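Local atomic coordinates of apical membrane antigen 1 (PDB entry 4APM), a protein that probably acts at the moving junction through which the parasite Babesia divergens invades its host cell, as an apical membrane antigen that binds calcium. Residues K310-N318 against R327-C335. Residues are numbered along the deposited sequence; the frame is centred on the assembly and turned at random.
Sequences KGVGMNWAN and RVIEETPNC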
ATOM      1  N   LYS A 310       7.994   7.708  10.277  1.00 26.20           N
ATOM      2  CA  LYS A 310       8.085   8.601   9.121  1.00 26.59           C
ATOM      3  C   LYS A 310       7.777   7.920   7.768  1.00 29.85           C
ATOM      4  O   LYS A 310       8.262   8.383   6.731  1.00 27.83           O
ATOM      5  CB  LYS A 310       9.479   9.220   9.027  1.00 29.29           C
ATOM      6  CG  LYS A 310      10.019   9.738  10.334  1.00 32.30           C
ATOM      7  CD  LYS A 310       9.136  10.846  10.851  1.00 37.16           C
ATOM      8  CE  LYS A 310       9.423  12.145  10.121  1.00 41.61           C
ATOM      9  NZ  LYS A 310       8.984  13.296  10.959  1.00 42.53           N
ATOM     10  N   GLY A 311       7.031   6.812   7.779  1.00 26.57           N
ATOM     11  CA  GLY A 311       6.770   6.058   6.554  1.00 26.65           C
ATOM     12  C   GLY A 311       7.797   5.008   6.163  1.00 25.83           C
ATOM     13  O   GLY A 311       7.754   4.488   5.046  1.00 27.53           O
ATOM     14  N   VAL A 312       8.738   4.721   7.063  1.00 26.14           N
ATOM     15  CA  VAL A 312       9.867   3.838   6.793  1.00 24.98           C
ATOM     16  C   VAL A 312       9.545   2.453   7.298  1.00 24.98           C
ATOM     17  O   VAL A 312       9.060   2.303   8.406  1.00 27.50           O
ATOM     18  CB  VAL A 312      11.158   4.334   7.497  1.00 27.47           C
ATOM     19  CG1 VAL A 312      12.276   3.311   7.362  1.00 25.39           C
ATOM     20  CG2 VAL A 312      11.598   5.675   6.919  1.00 26.22           C
ATOM     21  N   GLY A 313       9.762   1.451   6.454  1.00 24.62           N
ATOM     22  CA  GLY A 313       9.389   0.074   6.755  1.00 22.84           C
ATOM     23  C   GLY A 313       9.466  -0.829   5.536  1.00 25.21           C
ATOM     24  O   GLY A 313       9.878  -0.407   4.443  1.00 26.87           O
ATOM     25  N   MET A 314       9.133  -2.098   5.701  1.00 24.56           N
ATOM     26  CA  MET A 314       9.096  -2.960   4.526  1.00 24.55           C
ATOM     27  C   MET A 314       7.776  -2.790   3.804  1.00 23.18           C
ATOM     28  O   MET A 314       6.851  -3.571   4.023  1.00 25.94           O
ATOM     29  CB  MET A 314       9.283  -4.404   4.929  1.00 25.62           C
ATOM     30  CG  MET A 314      10.447  -4.582   5.873  1.00 28.39           C
ATOM     31  SD  MET A 314      10.813  -6.328   6.114  1.00 35.93           S
ATOM     32  CE  MET A 314      11.987  -6.202   7.461  1.00 30.64           C
ATOM     33  N   ASN A 315       7.725  -1.813   2.898  1.00 21.68           N
ATOM     34  CA  ASN A 315       6.471  -1.285   2.340  1.00 22.64           C
ATOM     35  C   ASN A 315       6.061  -1.797   0.947  1.00 21.56           C
ATOM     36  O   ASN A 315       5.063  -1.338   0.396  1.00 23.15           O
ATOM     37  CB  ASN A 315       6.527   0.252   2.287  1.00 20.95           C
ATOM     38  CG  ASN A 315       6.714   0.883   3.663  1.00 24.04           C
ATOM     39  OD1 ASN A 315       6.276   0.326   4.682  1.00 22.46           O
ATOM     40  ND2 ASN A 315       7.308   2.091   3.695  1.00 21.31           N
ATOM     41  N   TRP A 316       6.879  -2.663   0.357  1.00 21.80           N
ATOM     42  CA  TRP A 316       6.739  -3.053  -1.055  1.00 21.98           C
ATOM     43  C   TRP A 316       7.090  -4.503  -1.145  1.00 23.97           C
ATOM     44  O   TRP A 316       7.887  -5.017  -0.325  1.00 22.56           O
ATOM     45  CB  TRP A 316       7.695  -2.260  -1.960  1.00 23.62           C
ATOM     46  CG  TRP A 316       7.840  -0.777  -1.658  1.00 23.30           C
ATOM     47  CD1 TRP A 316       7.178   0.283  -2.283  1.00 24.93           C
ATOM     48  CD2 TRP A 316       8.765  -0.138  -0.702  1.00 22.87           C
ATOM     49  NE1 TRP A 316       7.605   1.504  -1.766  1.00 26.03           N
ATOM     50  CE2 TRP A 316       8.545   1.310  -0.812  1.00 22.97           C
ATOM     51  CE3 TRP A 316       9.675  -0.607   0.236  1.00 28.44           C
ATOM     52  CZ2 TRP A 316       9.259   2.222  -0.057  1.00 23.55           C
ATOM     53  CZ3 TRP A 316      10.402   0.336   0.999  1.00 26.52           C
ATOM     54  CH2 TRP A 316      10.196   1.715   0.845  1.00 24.08           C
ATOM     55  N   ALA A 317       6.451  -5.200  -2.084  1.00 23.52           N
ATOM     56  CA  ALA A 317       6.728  -6.623  -2.315  1.00 24.55           C
ATOM     57  C   ALA A 317       6.580  -6.968  -3.790  1.00 25.89           C
ATOM     58  O   ALA A 317       5.805  -6.326  -4.518  1.00 23.14           O
ATOM     59  CB  ALA A 317       5.801  -7.502  -1.476  1.00 22.98           C
ATOM     60  N   ASN A 318       7.351  -7.963  -4.223  1.00 26.56           N
ATOM     61  CA  ASN A 318       7.222  -8.544  -5.555  1.00 24.82           C
ATOM     62  C   ASN A 318       6.604  -9.892  -5.435  1.00 26.29           C
ATOM     63  O   ASN A 318       7.132 -10.763  -4.756  1.00 26.03           O
ATOM     64  CB  ASN A 318       8.588  -8.732  -6.172  1.00 26.86           C
ATOM     65  CG  ASN A 318       9.397  -7.472  -6.148  1.00 27.43           C
ATOM     66  OD1 ASN A 318      10.159  -7.248  -5.212  1.00 36.24           O
ATOM     67  ND2 ASN A 318       9.174  -6.599  -7.124  1.00 26.46           N
ATOM     68  N   ARG A 327       8.582 -11.732  -2.462  1.00 25.67           N
ATOM     69  CA  ARG A 327       9.808 -11.124  -1.954  1.00 25.32           C
ATOM     70  C   ARG A 327       9.508  -9.763  -1.325  1.00 24.93           C
ATOM     71  O   ARG A 327       9.228  -8.807  -2.037  1.00 25.70           O
ATOM     72  CB  ARG A 327      10.854 -10.976  -3.061  1.00 22.96           C
ATOM     73  CG  ARG A 327      11.235 -12.280  -3.763  1.00 28.60           C
ATOM     74  CD  ARG A 327      12.545 -12.108  -4.555  1.00 31.74           C
ATOM     75  NE  ARG A 327      12.458 -11.044  -5.570  1.00 31.78           N
ATOM     76  CZ  ARG A 327      13.078  -9.856  -5.505  1.00 32.48           C
ATOM     77  NH1 ARG A 327      13.888  -9.545  -4.483  1.00 32.09           N
ATOM     78  NH2 ARG A 327      12.929  -8.987  -6.495  1.00 26.65           N
ATOM     79  N   VAL A 328       9.550  -9.670  -0.004  1.00 24.03           N
ATOM     80  CA  VAL A 328       9.365  -8.376   0.603  1.00 26.52           C
ATOM     81  C   VAL A 328      10.659  -7.585   0.755  1.00 27.98           C
ATOM     82  O   VAL A 328      11.729  -8.164   0.965  1.00 28.65           O
ATOM     83  CB  VAL A 328       8.340  -8.341   1.776  1.00 27.40           C
ATOM     84  CG1 VAL A 328       7.707  -9.698   2.038  1.00 23.96           C
ATOM     85  CG2 VAL A 328       8.852  -7.618   3.017  1.00 25.83           C
ATOM     86  N   ILE A 329      10.582  -6.303   0.403  1.00 27.95           N
ATOM     87  CA  ILE A 329      11.754  -5.442   0.309  1.00 29.07           C
ATOM     88  C   ILE A 329      11.623  -4.192   1.183  1.00 29.84           C
ATOM     89  O   ILE A 329      10.537  -3.788   1.552  1.00 26.48           O
ATOM     90  CB  ILE A 329      12.061  -5.018  -1.144  1.00 30.11           C
ATOM     91  CG1 ILE A 329      10.887  -4.228  -1.749  1.00 29.91           C
ATOM     92  CG2 ILE A 329      12.476  -6.239  -1.981  1.00 32.00           C
ATOM     93  CD1 ILE A 329      11.172  -3.609  -3.108  1.00 29.52           C
ATOM     94  N   GLU A 330      12.753  -3.586   1.506  1.00 29.90           N
ATOM     95  CA  GLU A 330      12.741  -2.475   2.418  1.00 33.12           C
ATOM     96  C   GLU A 330      13.478  -1.255   1.898  1.00 34.00           C
ATOM     97  O   GLU A 330      13.557  -0.251   2.596  1.00 35.87           O
ATOM     98  CB  GLU A 330      13.272  -2.882   3.794  1.00 34.74           C
ATOM     99  CG  GLU A 330      14.780  -3.115   3.865  1.00 36.14           C
ATOM    100  CD  GLU A 330      15.175  -3.782   5.174  1.00 40.47           C
ATOM    101  OE1 GLU A 330      14.454  -3.620   6.192  1.00 39.88           O
ATOM    102  OE2 GLU A 330      16.176  -4.514   5.176  1.00 44.00           O
ATOM    103  N   GLU A 331      13.999  -1.340   0.677  1.00 32.91           N
ATOM    104  CA  GLU A 331      14.613  -0.189   0.037  1.00 34.94           C
ATOM    105  C   GLU A 331      13.588   0.468  -0.867  1.00 35.19           C
ATOM    106  O   GLU A 331      12.736  -0.218  -1.466  1.00 33.08           O
ATOM    107  CB  GLU A 331      15.837  -0.612  -0.786  1.00 35.35           C
ATOM    108  CG  GLU A 331      16.950  -1.278   0.022  1.00 43.76           C
ATOM    109  CD  GLU A 331      18.034  -1.900  -0.861  1.00 56.78           C
ATOM    110  OE1 GLU A 331      18.207  -1.446  -2.028  1.00 59.38           O
ATOM    111  OE2 GLU A 331      18.710  -2.850  -0.393  1.00 57.93           O
ATOM    112  N   THR A 332      13.701   1.782  -1.011  1.00 31.17           N
ATOM    113  CA  THR A 332      12.748   2.541  -1.800  1.00 32.43           C
ATOM    114  C   THR A 332      12.963   2.249  -3.285  1.00 32.47           C
ATOM    115  O   THR A 332      14.062   2.390  -3.781  1.00 35.83           O
ATOM    116  CB  THR A 332      12.891   4.048  -1.524  1.00 30.32           C
ATOM    117  OG1 THR A 332      12.607   4.310  -0.148  1.00 33.70           O
ATOM    118  CG2 THR A 332      11.926   4.846  -2.375  1.00 31.28           C
ATOM    119  N   PRO A 333      11.927   1.771  -3.987  1.00 33.48           N
ATOM    120  CA  PRO A 333      12.140   1.545  -5.420  1.00 32.34           C
ATOM    121  C   PRO A 333      12.168   2.870  -6.176  1.00 36.58           C
ATOM    122  O   PRO A 333      11.475   3.827  -5.779  1.00 34.23           O
ATOM    123  CB  PRO A 333      10.903   0.746  -5.840  1.00 33.43           C
ATOM    124  CG  PRO A 333      10.295   0.244  -4.568  1.00 34.05           C
ATOM    125  CD  PRO A 333      10.628   1.259  -3.525  1.00 32.66           C
ATOM    126  N   ASN A 334      12.957   2.931  -7.249  1.00 33.95           N
ATOM    127  CA  ASN A 334      12.946   4.101  -8.144  1.00 35.40           C
ATOM    128  C   ASN A 334      12.958   3.729  -9.637  1.00 37.43           C
ATOM    129  O   ASN A 334      13.063   4.607 -10.502  1.00 34.05           O
ATOM    130  CB  ASN A 334      14.070   5.113  -7.798  1.00 33.44           C
ATOM    131  CG  ASN A 334      15.471   4.573  -8.085  1.00 36.24           C
ATOM    132  OD1 ASN A 334      15.650   3.705  -8.940  1.00 35.16           O
ATOM    133  ND2 ASN A 334      16.471   5.089  -7.363  1.00 37.09           N
ATOM    134  N   CYS A 335      12.781   2.436  -9.924  1.00 36.60           N
ATOM    135  CA  CYS A 335      12.446   1.971 -11.282  1.00 36.01           C
ATOM    136  C   CYS A 335      11.814   0.577 -11.250  1.00 37.62           C
ATOM    137  O   CYS A 335      11.795  -0.097 -10.205  1.00 38.79           O
ATOM    138  CB  CYS A 335      13.703   1.928 -12.137  1.00 38.67           C
ATOM    139  SG  CYS A 335      14.928   0.814 -11.421  1.00 41.60           S
TER
HETATM  140  O   HOH W   1      11.540   1.626   4.110  1.00 44.10           O
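Trp-316 and Ile-329 meet in the antiparallel beta hairpin of strands 316-320 and 325-329, the central pair of a four-stranded sheet. Asn-318 and Arg-327 form a hydrogen-bonded pair: Asn-318 N donates to Arg-327 O (3.0 Å) and Arg-327 N to Asn-318 O (2.9 Å). Farther along, Ile-329 N gives a nearly straight bond to Trp-316 O (3.1 Å, 176° at the hydrogen). Ala-317 faces Val-328 as the non-hydrogen-bonded pair between them.

Beyond the hairpin, residues 331-333 run over one face of the Trp-316 indole. Pro-333 CD makes a CH-pi contact 3.5 Å from the centroid of the Trp-316 five-membered ring, 13° off its normal. Thr-332 CA lies over the six-membered ring of the same indole, nearer its rim. Asn-315 CB covers the opposite face, and Ile-329 O sits at the ring edge. Trp-316 NE1 donates to Phe-19 O.

With its chain extended past CG (chi2 -171°), Met-314 lies alongside Glu-330 and crosses Val-328 at about a right angle; its CB is 3.8 Å from Val-328 CG2. A water accepts from Gly-313 N (2.9 Å) and donates to Glu-330 O (3.1 Å), bridging the two segments beside Met-314.

Backbone bonds thus set the strand pairing, while the indole, held between Asn-315 and Pro-333 with its N-H bonded, ties the exit from the hairpin to its first strand.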